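Local atomic coordinates of STBB protein (Escherichia coli, PDB entry 2JD3), a protein that probably binds the centromere-like parC DNA of plasmid pB171 as a ribbon-helix-helix dimer and links it to actin-like ParM filaments during plasmid segregation. Residues 63-66 with 67-71. Residues are numbered along the deposited sequence; the frame is centred on the assembly and turned at random.
Sequences AILS and EEFSA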
ATOM      1  N   ALA A  63       3.233   0.664  10.874  1.00 41.82           N
ATOM      2  CA  ALA A  63       3.175   1.080  12.263  1.00 41.98           C
ATOM      3  C   ALA A  63       1.746   1.256  12.808  1.00 42.39           C
ATOM      4  O   ALA A  63       1.437   0.787  13.902  1.00 44.47           O
ATOM      5  CB  ALA A  63       3.975   2.368  12.431  1.00 40.04           C
ATOM      6  N   ILE A  64       0.873   1.910  12.052  1.00 41.31           N
ATOM      7  CA  ILE A  64      -0.494   2.131  12.516  1.00 41.56           C
ATOM      8  C   ILE A  64      -1.393   0.888  12.457  1.00 43.48           C
ATOM      9  O   ILE A  64      -2.362   0.780  13.216  1.00 42.86           O
ATOM     10  CB  ILE A  64      -1.174   3.268  11.708  1.00 40.18           C
ATOM     11  CG1 ILE A  64      -2.215   3.975  12.576  1.00 38.60           C
ATOM     12  CG2 ILE A  64      -1.858   2.706  10.475  1.00 37.01           C
ATOM     13  CD1 ILE A  64      -2.802   5.225  11.933  1.00 37.21           C
ATOM     14  N   LEU A  65      -1.054  -0.046  11.570  1.00 45.00           N
ATOM     15  CA  LEU A  65      -1.827  -1.272  11.361  1.00 46.98           C
ATOM     16  C   LEU A  65      -2.420  -1.942  12.604  1.00 48.95           C
ATOM     17  O   LEU A  65      -1.699  -2.346  13.508  1.00 49.10           O
ATOM     18  CB  LEU A  65      -0.975  -2.298  10.618  1.00 44.89           C
ATOM     19  CG  LEU A  65      -1.688  -3.251   9.651  1.00 43.19           C
ATOM     20  CD1 LEU A  65      -1.304  -4.667   9.990  1.00 40.99           C
ATOM     21  CD2 LEU A  65      -3.190  -3.059   9.697  1.00 40.45           C
ATOM     22  N   SER A  66      -3.743  -2.066  12.620  1.00 51.06           N
ATOM     23  CA  SER A  66      -4.474  -2.691  13.718  1.00 53.00           C
ATOM     24  C   SER A  66      -5.781  -3.202  13.132  1.00 56.01           C
ATOM     25  O   SER A  66      -6.066  -2.974  11.960  1.00 57.32           O
ATOM     26  CB  SER A  66      -4.791  -1.666  14.800  1.00 52.72           C
ATOM     27  OG  SER A  66      -5.816  -0.784  14.370  1.00 50.80           O
ATOM     28  N   GLU A  67      -6.591  -3.874  13.939  1.00 58.85           N
ATOM     29  CA  GLU A  67      -7.864  -4.389  13.447  1.00 61.03           C
ATOM     30  C   GLU A  67      -8.854  -3.291  13.124  1.00 59.15           C
ATOM     31  O   GLU A  67      -9.953  -3.560  12.667  1.00 58.48           O
ATOM     32  CB  GLU A  67      -8.489  -5.327  14.470  1.00 66.24           C
ATOM     33  CG  GLU A  67      -7.801  -6.674  14.575  1.00 74.57           C
ATOM     34  CD  GLU A  67      -8.359  -7.504  15.718  1.00 79.93           C
ATOM     35  OE1 GLU A  67      -8.243  -7.061  16.887  1.00 82.10           O
ATOM     36  OE2 GLU A  67      -8.919  -8.593  15.446  1.00 82.37           O
ATOM     37  N   GLU A  68      -8.459  -2.048  13.356  1.00 58.99           N
ATOM     38  CA  GLU A  68      -9.331  -0.914  13.094  1.00 57.62           C
ATOM     39  C   GLU A  68      -8.896  -0.210  11.827  1.00 54.82           C
ATOM     40  O   GLU A  68      -9.440   0.835  11.475  1.00 55.08           O
ATOM     41  CB  GLU A  68      -9.269   0.071  14.259  1.00 62.75           C
ATOM     42  CG  GLU A  68      -9.404  -0.581  15.633  1.00 69.38           C
ATOM     43  CD  GLU A  68     -10.742  -1.277  15.816  1.00 73.60           C
ATOM     44  OE1 GLU A  68     -10.937  -1.943  16.862  1.00 74.46           O
ATOM     45  OE2 GLU A  68     -11.600  -1.154  14.909  1.00 75.91           O
ATOM     46  N   PHE A  69      -7.907  -0.776  11.146  1.00 51.00           N
ATOM     47  CA  PHE A  69      -7.405  -0.181   9.914  1.00 48.50           C
ATOM     48  C   PHE A  69      -8.576   0.228   9.028  1.00 47.29           C
ATOM     49  O   PHE A  69      -9.543  -0.517   8.898  1.00 47.42           O
ATOM     50  CB  PHE A  69      -6.509  -1.177   9.190  1.00 47.01           C
ATOM     51  CG  PHE A  69      -5.731  -0.581   8.059  1.00 46.13           C
ATOM     52  CD1 PHE A  69      -4.903   0.504   8.269  1.00 45.49           C
ATOM     53  CD2 PHE A  69      -5.798  -1.133   6.788  1.00 47.19           C
ATOM     54  CE1 PHE A  69      -4.148   1.029   7.235  1.00 45.81           C
ATOM     55  CE2 PHE A  69      -5.047  -0.616   5.747  1.00 47.21           C
ATOM     56  CZ  PHE A  69      -4.221   0.466   5.972  1.00 47.22           C
ATOM     57  N   SER A  70      -8.493   1.407   8.425  1.00 45.87           N
ATOM     58  CA  SER A  70      -9.576   1.899   7.583  1.00 46.03           C
ATOM     59  C   SER A  70      -9.096   2.752   6.432  1.00 47.14           C
ATOM     60  O   SER A  70      -8.014   3.326   6.478  1.00 47.58           O
ATOM     61  CB  SER A  70     -10.517   2.751   8.402  1.00 46.57           C
ATOM     62  OG  SER A  70      -9.910   4.007   8.649  1.00 49.74           O
ATOM     63  N   ALA A  71      -9.914   2.856   5.396  1.00 49.21           N
ATOM     64  CA  ALA A  71      -9.540   3.673   4.256  1.00 51.36           C
ATOM     65  C   ALA A  71      -9.188   5.048   4.802  1.00 53.22           C
ATOM     66  O   ALA A  71      -8.206   5.668   4.390  1.00 54.32           O
ATOM     67  CB  ALA A  71     -10.701   3.781   3.288  1.00 51.05           C
TER
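F69 packs against L65 and I64 at the turn that joins helix 56-64 to helix 71-82. F69 CB lies near L65 CD2 (3.8 Å) and also rests beside the backbone O of S66. One atom further out, F69 CG meets the same methyl, L65 CD2, at 3.9 Å. With CG anti to the backbone N (chi1 -169°), the ring is carried back toward the end of the preceding helix, where F69 CE1 comes within 4.3 Å of I64 CG2; both aliphatic groups approach the ring obliquely. The F69 side chain also touches V74 of helix 71-82, and F69 packs on L53 of the second subunit. The backbone from S66 to F69 is a type I beta turn, closed by F69 N donating to S66 O (3.0 Å, N-H...O angle 159°), with the donor well above the carbonyl plane. Inside this loop S66 also uses its side chain in an ST turn: S66 OG, set between the backbone N and carbonyl carbon (chi1 73°), accepts from E68 N at 3.1 Å. An alanine in place of S66 would remove the OG acceptor and is likely to leave E68 N without its side-chain partner. E68 CB sits 3.6 Å from S66 OG, after which the chain bends at chi2 and the carboxylate turns off from S66. At the far end of the loop, S70 OG N-caps helix 71-82 by a hydrogen bond with Q73 N.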